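PDB 4YJ6: aryl acylamidase from bacterium CSBL00001, which probably hydrolyses the amide bond of N-acylated aryl amines, as an aryl acylamidase of the amidase signature family. Local coordinates for residues A[229-234]-A[481-486]; A[264-269]-A[474-479]; A[332-337]-A[355-360]; A[342-345]-A[350-353]. One frame throughout, in Å; residues are numbered along the deposited sequence.

Interaction 1. Residues A[229-234]-A[481-486]; sequences RTVRDA and SPWSQY
In the amidase fold this contact joins the capped start of helix 231-241 to the loop that leaves helix 467-480, and Trp483 bonds there to the backbone of Arg229. The indole nitrogen NE1 of Trp483 donates to O of Arg229 at 3.0 Å. The bond is clearly bent, with an N-H...O angle of 136°. The donor lies 25° off the carbonyl plane, and the oxygen is likewise tilted out of the indole plane. The far end of the same indole meets the first turn of the helix. Its CH2 touches CG2 of Val231 at 3.9 Å, and this methyl sits at the ring edge, in plane. CG of Trp483 lies between the backbone N and the carbonyl carbon (chi1 62°), which brings the indole up to residues 229-231.

Glu478 of helix 467-480 also takes part: its OE2 accepts from N of Val231, and its side chain touches Trp483. The guanidinium of Arg229 leads away from the indole, and its NH1 binds the carbonyls of Val171 and Val176. A leucine in place of Trp483 would probably leave the carbonyl of Arg229 without its indole donor and open a gap beside the Val231 methyl.

Each segment also has its own side-chain bond. NE2 of Gln485 donates to O of Pro482 at 2.9 Å, from above the carbonyl plane. Thr230 is the N-cap of helix 231-241, and its OG1 accepts from N of Asp233 at 2.9 Å.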
loop_
_atom_site.group_PDB
_atom_site.type_symbol
_atom_site.label_atom_id
_atom_site.label_comp_id
_atom_site.label_asym_id
_atom_site.label_seq_id
_atom_site.Cartn_x
_atom_site.Cartn_y
_atom_site.Cartn_z
ATOM N N ARG A 229 -4.176 3.017 -11.003
ATOM C CA ARG A 229 -4.690 4.341 -11.361
ATOM C C ARG A 229 -6.192 4.302 -11.528
ATOM O O ARG A 229 -6.830 5.359 -11.500
ATOM C CB ARG A 229 -4.053 4.876 -12.662
ATOM C CG ARG A 229 -2.546 5.207 -12.495
ATOM C CD ARG A 229 -1.909 5.835 -13.746
ATOM N NE ARG A 229 -1.986 4.919 -14.873
ATOM C CZ ARG A 229 -1.102 3.944 -15.116
ATOM N NH1 ARG A 229 -0.012 3.790 -14.366
ATOM N NH2 ARG A 229 -1.312 3.148 -16.147
ATOM N N THR A 230 -6.766 3.116 -11.739
ATOM C CA THR A 230 -8.223 2.982 -11.867
ATOM C C THR A 230 -8.769 1.965 -10.891
ATOM O O THR A 230 -8.079 1.022 -10.500
ATOM C CB THR A 230 -8.671 2.506 -13.261
ATOM O OG1 THR A 230 -8.324 1.106 -13.447
ATOM C CG2 THR A 230 -8.009 3.337 -14.348
ATOM N N VAL A 231 -10.033 2.140 -10.537
ATOM C CA VAL A 231 -10.669 1.209 -9.628
ATOM C C VAL A 231 -10.864 -0.132 -10.322
ATOM O O VAL A 231 -10.676 -1.173 -9.695
ATOM C CB VAL A 231 -12.001 1.777 -9.081
ATOM C CG1 VAL A 231 -12.692 0.744 -8.173
ATOM C CG2 VAL A 231 -11.697 3.099 -8.322
ATOM N N ARG A 232 -11.181 -0.119 -11.624
ATOM C CA ARG A 232 -11.344 -1.361 -12.377
ATOM C C ARG A 232 -10.042 -2.193 -12.318
ATOM O O ARG A 232 -10.087 -3.406 -12.147
ATOM C CB ARG A 232 -11.685 -1.071 -13.863
ATOM C CG ARG A 232 -11.716 -2.353 -14.755
ATOM C CD ARG A 232 -12.174 -2.029 -16.195
ATOM N NE ARG A 232 -13.564 -1.557 -16.125
ATOM C CZ ARG A 232 -14.032 -0.377 -16.574
ATOM N NH1 ARG A 232 -13.246 0.507 -17.223
ATOM N NH2 ARG A 232 -15.328 -0.081 -16.392
ATOM N N ASP A 233 -8.887 -1.563 -12.460
ATOM C CA ASP A 233 -7.649 -2.349 -12.442
ATOM C C ASP A 233 -7.454 -2.957 -11.059
ATOM O O ASP A 233 -6.869 -4.039 -10.920
ATOM C CB ASP A 233 -6.417 -1.518 -12.776
ATOM C CG ASP A 233 -6.232 -1.317 -14.291
ATOM O OD1 ASP A 233 -7.000 -1.903 -15.084
ATOM O OD2 ASP A 233 -5.302 -0.585 -14.644
ATOM N N ALA A 234 -7.861 -2.243 -10.028
ATOM C CA ALA A 234 -7.707 -2.791 -8.677
ATOM C C ALA A 234 -8.640 -3.975 -8.497
ATOM O O ALA A 234 -8.290 -4.977 -7.884
ATOM C CB ALA A 234 -8.019 -1.689 -7.622
ATOM N N SER A 481 -16.148 12.182 -9.751
ATOM C CA SER A 481 -15.056 13.074 -9.375
ATOM C C SER A 481 -13.725 12.493 -9.837
ATOM O O SER A 481 -12.887 12.083 -9.031
ATOM C CB SER A 481 -15.073 13.256 -7.840
ATOM O OG SER A 481 -14.038 14.135 -7.370
ATOM N N PRO A 482 -13.525 12.450 -11.156
ATOM C CA PRO A 482 -12.317 11.844 -11.698
ATOM C C PRO A 482 -11.037 12.520 -11.251
ATOM O O PRO A 482 -11.003 13.727 -10.957
ATOM C CB PRO A 482 -12.487 11.975 -13.218
ATOM C CG PRO A 482 -13.561 13.005 -13.420
ATOM C CD PRO A 482 -14.449 12.920 -12.210
ATOM N N TRP A 483 -9.980 11.713 -11.194
ATOM C CA TRP A 483 -8.660 12.181 -10.844
ATOM C C TRP A 483 -7.647 11.938 -11.964
ATOM O O TRP A 483 -6.495 12.333 -11.840
ATOM C CB TRP A 483 -8.165 11.511 -9.558
ATOM C CG TRP A 483 -8.030 9.990 -9.648
ATOM C CD1 TRP A 483 -6.995 9.277 -10.200
ATOM C CD2 TRP A 483 -8.949 9.034 -9.121
ATOM N NE1 TRP A 483 -7.226 7.919 -10.047
ATOM C CE2 TRP A 483 -8.415 7.741 -9.395
ATOM C CE3 TRP A 483 -10.178 9.135 -8.453
ATOM C CZ2 TRP A 483 -9.075 6.562 -9.032
ATOM C CZ3 TRP A 483 -10.830 7.952 -8.068
ATOM C CH2 TRP A 483 -10.268 6.677 -8.376
ATOM N N SER A 484 -8.080 11.315 -13.051
ATOM C CA SER A 484 -7.126 10.954 -14.110
ATOM C C SER A 484 -6.492 12.193 -14.740
ATOM O O SER A 484 -5.353 12.157 -15.183
ATOM C CB SER A 484 -7.814 10.104 -15.185
ATOM O OG SER A 484 -8.847 10.855 -15.786
ATOM N N GLN A 485 -7.239 13.304 -14.787
ATOM C CA GLN A 485 -6.687 14.517 -15.383
ATOM C C GLN A 485 -5.453 14.978 -14.640
ATOM O O GLN A 485 -4.576 15.592 -15.229
ATOM C CB GLN A 485 -7.727 15.661 -15.408
ATOM C CG GLN A 485 -8.073 16.211 -14.049
ATOM C CD GLN A 485 -9.183 15.443 -13.356
ATOM O OE1 GLN A 485 -9.638 14.381 -13.819
ATOM N NE2 GLN A 485 -9.661 16.004 -12.255
ATOM N N TYR A 486 -5.357 14.700 -13.338
ATOM C CA TYR A 486 -4.195 15.170 -12.595
ATOM C C TYR A 486 -2.883 14.468 -13.009
ATOM O O TYR A 486 -1.791 14.977 -12.730
ATOM C CB TYR A 486 -4.400 14.990 -11.093
ATOM C CG TYR A 486 -5.665 15.668 -10.557
ATOM C CD1 TYR A 486 -5.940 17.006 -10.821
ATOM C CD2 TYR A 486 -6.582 14.947 -9.804
ATOM C CE1 TYR A 486 -7.112 17.611 -10.335
ATOM C CE2 TYR A 486 -7.742 15.529 -9.310
ATOM C CZ TYR A 486 -8.006 16.860 -9.587
ATOM O OH TYR A 486 -9.158 17.400 -9.085
#

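Interaction 2. Residues A[264-269]-A[474-479]; sequences QGVRGK and SAAFER
Apolar packing between Val266 and Ala476 forms the inner part of this contact. CG1 of Val266 lies 4.1 Å from CB of Ala476. This methyl is anti to the carbonyl carbon of its own residue, on the side facing the helix. Gly265 adds a backbone contact, its CA being 4.4 Å from CB of Ala476. The phi of Gly265 is positive (76°), a value that favours glycine.

Polar contact runs through one water. It accepts from N of Gly265 at 2.9 Å and from NH2 of Arg479 at 2.9 Å, so it bridges loop and helix. It lies at the guanidinium edge, in plane. The Arg479 chain is bent at chi3 (-69°), which folds the guanidinium back over its own helix. One face then rests above O of Ala475, near the centre of the group. NH1 of Arg479 also bonds to O of Leu262.

Within the loop, residues 266-269 form a type II beta turn closed by N of Lys269 and O of Val266 at 3.0 Å. Val266 also packs on Phe297 of helix 284-299. This is loop-to-helix packing: Gly265 and Val266, where the turn into strand 270-273 of the large mixed sheet begins, rest against helix 467-480.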
loop_
_atom_site.group_PDB
_atom_site.type_symbol
_atom_site.label_atom_id
_atom_site.label_comp_id
_atom_site.label_asym_id
_atom_site.label_seq_id
_atom_site.Cartn_x
_atom_site.Cartn_y
_atom_site.Cartn_z
ATOM N N GLN A 264 -22.231 -0.793 -9.404
ATOM C CA GLN A 264 -23.306 -0.915 -8.446
ATOM C C GLN A 264 -23.863 0.436 -7.968
ATOM O O GLN A 264 -25.046 0.540 -7.656
ATOM C CB GLN A 264 -22.758 -1.663 -7.257
ATOM C CG GLN A 264 -23.763 -2.032 -6.261
ATOM C CD GLN A 264 -23.216 -3.118 -5.374
ATOM O OE1 GLN A 264 -23.163 -2.953 -4.158
ATOM N NE2 GLN A 264 -22.775 -4.244 -5.980
ATOM N N GLY A 265 -23.002 1.445 -7.869
ATOM C CA GLY A 265 -23.408 2.750 -7.348
ATOM C C GLY A 265 -23.568 2.742 -5.826
ATOM O O GLY A 265 -23.250 1.753 -5.154
ATOM N N VAL A 266 -24.052 3.855 -5.259
ATOM C CA VAL A 266 -24.161 3.978 -3.800
ATOM C C VAL A 266 -25.543 4.536 -3.417
ATOM O O VAL A 266 -25.738 5.022 -2.312
ATOM C CB VAL A 266 -23.084 4.926 -3.220
ATOM C CG1 VAL A 266 -21.668 4.337 -3.470
ATOM C CG2 VAL A 266 -23.188 6.293 -3.868
ATOM N N ARG A 267 -26.498 4.436 -4.327
ATOM C CA ARG A 267 -27.824 4.991 -4.061
ATOM C C ARG A 267 -28.414 4.336 -2.819
ATOM O O ARG A 267 -28.454 3.099 -2.726
ATOM C CB ARG A 267 -28.755 4.702 -5.232
ATOM C CG ARG A 267 -28.749 5.741 -6.287
ATOM C CD ARG A 267 -30.211 6.123 -6.677
ATOM N NE ARG A 267 -30.463 7.534 -6.408
ATOM C CZ ARG A 267 -29.888 8.530 -7.075
ATOM N NH1 ARG A 267 -29.032 8.267 -8.058
ATOM N NH2 ARG A 267 -30.168 9.791 -6.755
ATOM N N GLY A 268 -28.871 5.172 -1.885
ATOM C CA GLY A 268 -29.516 4.696 -0.676
ATOM C C GLY A 268 -28.560 4.348 0.450
ATOM O O GLY A 268 -28.987 4.060 1.571
ATOM N N LYS A 269 -27.258 4.352 0.180
ATOM C CA LYS A 269 -26.313 4.008 1.238
ATOM C C LYS A 269 -26.246 5.088 2.290
ATOM O O LYS A 269 -26.423 6.261 1.983
ATOM C CB LYS A 269 -24.917 3.779 0.647
ATOM C CG LYS A 269 -24.866 2.550 -0.279
ATOM C CD LYS A 269 -25.228 1.246 0.466
ATOM C CE LYS A 269 -24.958 0.024 -0.440
ATOM N NZ LYS A 269 -25.475 -1.205 0.194
ATOM N N SER A 474 -15.883 3.437 -4.392
ATOM C CA SER A 474 -14.699 3.968 -5.038
ATOM C C SER A 474 -14.993 4.232 -6.509
ATOM O O SER A 474 -14.601 5.271 -7.037
ATOM C CB SER A 474 -13.525 2.956 -4.929
ATOM O OG SER A 474 -13.165 2.756 -3.566
ATOM N N ALA A 475 -15.620 3.265 -7.183
ATOM C CA ALA A 475 -15.874 3.423 -8.620
ATOM C C ALA A 475 -16.905 4.532 -8.845
ATOM O O ALA A 475 -16.829 5.243 -9.826
ATOM C CB ALA A 475 -16.359 2.116 -9.256
ATOM N N ALA A 476 -17.880 4.624 -7.957
ATOM C CA ALA A 476 -18.891 5.686 -8.074
ATOM C C ALA A 476 -18.224 7.060 -7.953
ATOM O O ALA A 476 -18.516 8.012 -8.726
ATOM C CB ALA A 476 -19.953 5.479 -7.015
ATOM N N PHE A 477 -17.322 7.196 -6.986
ATOM C CA PHE A 477 -16.599 8.460 -6.806
ATOM C C PHE A 477 -15.702 8.728 -8.024
ATOM O O PHE A 477 -15.597 9.848 -8.486
ATOM C CB PHE A 477 -15.776 8.417 -5.511
ATOM C CG PHE A 477 -15.081 9.701 -5.193
ATOM C CD1 PHE A 477 -15.775 10.727 -4.567
ATOM C CD2 PHE A 477 -13.740 9.891 -5.536
ATOM C CE1 PHE A 477 -15.138 11.948 -4.285
ATOM C CE2 PHE A 477 -13.080 11.086 -5.242
ATOM C CZ PHE A 477 -13.779 12.124 -4.619
ATOM N N GLU A 478 -15.060 7.692 -8.565
ATOM C CA GLU A 478 -14.174 7.845 -9.688
ATOM C C GLU A 478 -14.927 8.409 -10.895
ATOM O O GLU A 478 -14.379 9.230 -11.635
ATOM C CB GLU A 478 -13.585 6.454 -10.036
ATOM C CG GLU A 478 -12.558 6.461 -11.153
ATOM C CD GLU A 478 -12.087 5.038 -11.436
ATOM O OE1 GLU A 478 -12.947 4.141 -11.517
ATOM O OE2 GLU A 478 -10.880 4.862 -11.582
ATOM N N ARG A 479 -16.155 7.958 -11.100
ATOM C CA ARG A 479 -16.953 8.438 -12.233
ATOM C C ARG A 479 -17.358 9.899 -12.026
ATOM O O ARG A 479 -17.310 10.707 -12.957
ATOM C CB ARG A 479 -18.215 7.617 -12.382
ATOM C CG ARG A 479 -17.955 6.219 -12.956
ATOM C CD ARG A 479 -19.261 5.534 -13.309
ATOM N NE ARG A 479 -20.044 5.172 -12.124
ATOM C CZ ARG A 479 -19.896 4.041 -11.434
ATOM N NH1 ARG A 479 -19.015 3.141 -11.827
ATOM N NH2 ARG A 479 -20.666 3.788 -10.379
HETATM O O HOH W 1 -20.175 1.836 -8.325
#

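Interaction 3. Residues A[332-337]-A[355-360]; sequences ASMQAL and ALMKWI
Met334 extends from helix 315-339 and reaches Met357 and Ile360 of helix 354-363. Met334 and Met357 are both selenomethionines. CG of Met334 is anti to the carbonyl carbon and chi2 is extended (176°), so the selenium is carried far out from the helix. A bend at chi3 then sets the methyl CE beside Met357.

The selenium does most of the touching. SE of Met334 lies 3.8 Å from CG1 of Ile360 and 3.9 Å from CD1 of Ile360. CG2 of Ile360 is a little farther, 4.1 Å from SE of Met334. The selenium thus rests against three carbons of one branched side chain.

Met357 has a more folded shape. Its chain bends at both chi2 and chi3, and this brings the end near the other helix. CE of Met357 meets CE of Met334 at 4.1 Å, a methyl-to-methyl contact. All three side chains are buried, and the contact is purely apolar.

Neighbouring parts close in on the cluster. Met334 also packs on Tyr136 of a loop, and Met357 on Arg349. Ile360 also touches Thr330 and Val331, and Trp359 touches Asp320 and Cys323, so helix 354-363 meets both early and later parts of helix 315-339.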
loop_
_atom_site.group_PDB
_atom_site.type_symbol
_atom_site.label_atom_id
_atom_site.label_comp_id
_atom_site.label_asym_id
_atom_site.label_seq_id
_atom_site.Cartn_x
_atom_site.Cartn_y
_atom_site.Cartn_z
ATOM N N ALA A 332 12.087 -9.777 16.628
ATOM C CA ALA A 332 12.271 -11.197 16.336
ATOM C C ALA A 332 13.047 -11.397 15.051
ATOM O O ALA A 332 13.919 -12.273 14.981
ATOM C CB ALA A 332 10.903 -11.927 16.256
ATOM N N SER A 333 12.736 -10.610 14.021
ATOM C CA SER A 333 13.504 -10.648 12.773
ATOM C C SER A 333 14.990 -10.323 13.018
ATOM O O SER A 333 15.899 -11.026 12.532
ATOM C CB SER A 333 12.917 -9.658 11.758
ATOM O OG SER A 333 13.792 -9.483 10.645
HETATM N N MSE A 334 15.255 -9.245 13.754
HETATM C CA MSE A 334 16.645 -8.870 14.009
HETATM C C MSE A 334 17.385 -9.936 14.815
HETATM O O MSE A 334 18.551 -10.204 14.560
HETATM C CB MSE A 334 16.706 -7.556 14.742
HETATM C CG MSE A 334 16.228 -6.464 13.828
HETATM SE SE MSE A 334 16.181 -4.808 14.754
HETATM C CE MSE A 334 18.132 -4.696 15.255
ATOM N N GLN A 335 16.717 -10.517 15.800
ATOM C CA GLN A 335 17.341 -11.562 16.607
ATOM C C GLN A 335 17.665 -12.778 15.710
ATOM O O GLN A 335 18.737 -13.364 15.812
ATOM C CB GLN A 335 16.417 -11.983 17.763
ATOM C CG GLN A 335 16.189 -10.904 18.840
ATOM C CD GLN A 335 17.389 -10.743 19.777
ATOM O OE1 GLN A 335 18.302 -11.577 19.790
ATOM N NE2 GLN A 335 17.398 -9.660 20.551
ATOM N N ALA A 336 16.731 -13.160 14.839
ATOM C CA ALA A 336 16.958 -14.314 13.947
ATOM C C ALA A 336 18.104 -14.026 12.970
ATOM O O ALA A 336 18.948 -14.889 12.738
ATOM C CB ALA A 336 15.698 -14.683 13.189
ATOM N N LEU A 337 18.154 -12.823 12.410
ATOM C CA LEU A 337 19.241 -12.466 11.492
ATOM C C LEU A 337 20.587 -12.531 12.205
ATOM O O LEU A 337 21.564 -13.018 11.635
ATOM C CB LEU A 337 19.053 -11.050 10.898
ATOM C CG LEU A 337 17.909 -10.960 9.879
ATOM C CD1 LEU A 337 17.580 -9.521 9.518
ATOM C CD2 LEU A 337 18.304 -11.737 8.646
ATOM N N ALA A 355 15.485 6.196 15.173
ATOM C CA ALA A 355 14.085 6.250 15.609
ATOM C C ALA A 355 13.486 4.858 15.715
ATOM O O ALA A 355 12.634 4.598 16.551
ATOM C CB ALA A 355 13.247 7.110 14.640
ATOM N N LEU A 356 13.930 3.966 14.830
ATOM C CA LEU A 356 13.499 2.578 14.889
ATOM C C LEU A 356 14.179 1.844 16.043
ATOM O O LEU A 356 13.537 1.122 16.783
ATOM C CB LEU A 356 13.808 1.872 13.557
ATOM C CG LEU A 356 13.557 0.354 13.558
ATOM C CD1 LEU A 356 12.209 -0.002 14.122
ATOM C CD2 LEU A 356 13.692 -0.170 12.108
HETATM N N MSE A 357 15.481 2.056 16.221
HETATM C CA MSE A 357 16.187 1.392 17.311
HETATM C C MSE A 357 15.564 1.793 18.648
HETATM O O MSE A 357 15.566 1.026 19.599
HETATM C CB MSE A 357 17.691 1.726 17.272
HETATM C CG MSE A 357 18.538 0.884 18.198
HETATM SE SE MSE A 357 18.532 -1.034 17.662
HETATM C CE MSE A 357 19.758 -1.016 16.130
ATOM N N LYS A 358 15.015 3.001 18.737
ATOM C CA LYS A 358 14.314 3.384 19.966
ATOM C C LYS A 358 13.239 2.350 20.320
ATOM O O LYS A 358 13.144 1.897 21.462
ATOM C CB LYS A 358 13.661 4.749 19.789
ATOM C CG LYS A 358 12.734 5.145 20.939
ATOM C CD LYS A 358 12.085 6.491 20.636
ATOM C CE LYS A 358 11.068 6.382 19.499
ATOM N NZ LYS A 358 10.119 7.544 19.473
ATOM N N TRP A 359 12.428 1.983 19.330
ATOM C CA TRP A 359 11.318 1.044 19.588
ATOM C C TRP A 359 11.844 -0.376 19.768
ATOM O O TRP A 359 11.304 -1.153 20.575
ATOM C CB TRP A 359 10.315 1.107 18.433
ATOM C CG TRP A 359 9.584 2.398 18.420
ATOM C CD1 TRP A 359 9.702 3.400 17.518
ATOM C CD2 TRP A 359 8.622 2.836 19.390
ATOM N NE1 TRP A 359 8.848 4.441 17.848
ATOM C CE2 TRP A 359 8.192 4.119 19.006
ATOM C CE3 TRP A 359 8.095 2.258 20.547
ATOM C CZ2 TRP A 359 7.241 4.846 19.738
ATOM C CZ3 TRP A 359 7.154 2.962 21.270
ATOM C CH2 TRP A 359 6.734 4.247 20.860
ATOM N N ILE A 360 12.875 -0.721 19.000
ATOM C CA ILE A 360 13.547 -2.006 19.161
ATOM C C ILE A 360 14.000 -2.196 20.620
ATOM O O ILE A 360 13.757 -3.238 21.224
ATOM C CB ILE A 360 14.756 -2.120 18.197
ATOM C CG1 ILE A 360 14.273 -2.170 16.752
ATOM C CG2 ILE A 360 15.598 -3.351 18.527
ATOM C CD1 ILE A 360 13.168 -3.171 16.528
#

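Interaction 4. Residues A[342-345]-A[350-353]; sequences IDLY and ADIP
The carbonyl oxygen of Leu344 is buried against Ile352, and it has no hydrogen-bond partner in the model. CG1 of Ile352 lies 4.0 Å from O of Leu344. It is also 4.1 Å from CB of Leu344, so this one methylene covers both the carbonyl and the base of the side chain. CG1 is anti to the carbonyl carbon of Ile352 (chi1 -56°), on the side that faces Leu344.

The tip of Leu344 makes the second contact. Its methyl CD2 meets CB of Asp351 at 4.1 Å. The two side chains cross at about a right angle, and CB of Asp351 comes nearest the leucine. OD2 of Asp351 accepts from N of Ala102. A phosphate ion, probably from the crystallisation liquor, lies about 3 Å from the side chain.

Within residues 342-345, OD1 of Asp343 accepts from N of Tyr345 at 3.0 Å, which makes an Asx turn. The donor meets the anti side of the carboxylate, 30° out of its plane.

Both segments belong to the connection from helix 315-339 to helix 354-363, whose N-cap is Pro353. Leu344 packs on Ile100. Tyr345 touches Val331 and Gln335 of the first helix and Ile360 of the second; Ile352 touches Met357.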
loop_
_atom_site.group_PDB
_atom_site.type_symbol
_atom_site.label_atom_id
_atom_site.label_comp_id
_atom_site.label_asym_id
_atom_site.label_seq_id
_atom_site.Cartn_x
_atom_site.Cartn_y
_atom_site.Cartn_z
ATOM N N ILE A 342 24.130 -12.082 10.671
ATOM C CA ILE A 342 24.039 -10.699 10.223
ATOM C C ILE A 342 23.539 -9.853 11.384
ATOM O O ILE A 342 22.353 -9.852 11.677
ATOM C CB ILE A 342 23.099 -10.546 9.024
ATOM C CG1 ILE A 342 23.512 -11.549 7.939
ATOM C CG2 ILE A 342 23.142 -9.114 8.490
ATOM C CD1 ILE A 342 22.709 -11.445 6.675
ATOM N N ASP A 343 24.451 -9.134 12.029
ATOM C CA ASP A 343 24.174 -8.553 13.342
ATOM C C ASP A 343 23.871 -7.061 13.200
ATOM O O ASP A 343 24.779 -6.246 13.004
ATOM C CB ASP A 343 25.399 -8.749 14.239
ATOM C CG ASP A 343 25.155 -8.340 15.682
ATOM O OD1 ASP A 343 24.091 -7.761 15.978
ATOM O OD2 ASP A 343 26.038 -8.609 16.528
ATOM N N LEU A 344 22.583 -6.718 13.296
ATOM C CA LEU A 344 22.108 -5.347 13.149
ATOM C C LEU A 344 22.098 -4.618 14.495
ATOM O O LEU A 344 21.824 -3.424 14.559
ATOM C CB LEU A 344 20.702 -5.358 12.523
ATOM C CG LEU A 344 20.734 -5.865 11.080
ATOM C CD1 LEU A 344 19.365 -6.398 10.614
ATOM C CD2 LEU A 344 21.224 -4.746 10.166
ATOM N N TYR A 345 22.396 -5.331 15.572
ATOM C CA TYR A 345 22.551 -4.690 16.868
ATOM C C TYR A 345 23.974 -4.152 17.045
ATOM O O TYR A 345 24.195 -3.156 17.738
ATOM C CB TYR A 345 22.264 -5.677 17.980
ATOM C CG TYR A 345 20.806 -6.005 18.189
ATOM C CD1 TYR A 345 19.973 -5.137 18.898
ATOM C CD2 TYR A 345 20.266 -7.199 17.717
ATOM C CE1 TYR A 345 18.642 -5.442 19.105
ATOM C CE2 TYR A 345 18.936 -7.513 17.929
ATOM C CZ TYR A 345 18.134 -6.628 18.620
ATOM O OH TYR A 345 16.814 -6.915 18.845
ATOM N N ALA A 350 24.541 0.731 12.108
ATOM C CA ALA A 350 24.282 1.975 11.381
ATOM C C ALA A 350 23.175 1.794 10.342
ATOM O O ALA A 350 22.618 2.782 9.865
ATOM C CB ALA A 350 25.556 2.469 10.694
ATOM N N ASP A 351 22.868 0.541 9.987
ATOM C CA ASP A 351 21.845 0.288 8.957
ATOM C C ASP A 351 20.410 0.489 9.488
ATOM O O ASP A 351 19.454 0.556 8.707
ATOM C CB ASP A 351 21.971 -1.125 8.394
ATOM C CG ASP A 351 23.285 -1.343 7.634
ATOM O OD1 ASP A 351 24.082 -0.375 7.478
ATOM O OD2 ASP A 351 23.497 -2.486 7.193
ATOM N N ILE A 352 20.270 0.577 10.806
ATOM C CA ILE A 352 18.975 0.785 11.433
ATOM C C ILE A 352 18.827 2.249 11.868
ATOM O O ILE A 352 19.680 2.756 12.591
ATOM C CB ILE A 352 18.827 -0.098 12.702
ATOM C CG1 ILE A 352 19.041 -1.583 12.365
ATOM C CG2 ILE A 352 17.462 0.104 13.349
ATOM C CD1 ILE A 352 17.997 -2.177 11.357
ATOM N N PRO A 353 17.741 2.915 11.453
ATOM C CA PRO A 353 17.529 4.310 11.875
ATOM C C PRO A 353 17.445 4.422 13.387
ATOM O O PRO A 353 16.891 3.530 14.029
ATOM C CB PRO A 353 16.161 4.653 11.270
ATOM C CG PRO A 353 15.993 3.759 10.134
ATOM C CD PRO A 353 16.714 2.476 10.485
#

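Overall arrangement
From the N terminus, residues 229-234 come first, and interaction 1 closes the longest loop, to 481-486. Interaction 2 closes a loop nested inside it, from 264-269 to 474-479. Interaction 3 is nested within that, and interaction 4 lies innermost, in the connection between the two helices of interaction 3. None cross. Interaction 1 ties the loop after helix 467-480 to the start of helix 231-241; interaction 2 ties helix 467-480 itself to the loop before strand 270-273. They touch chiefly through Glu478, and also where Val231 packs on Ser474. Interactions 3 and 4 touch where O of Leu337 probably bonds to N of Ile342. This pair lies across the chain's centre, the centres of interactions 1 and 3 being about 38 Å apart.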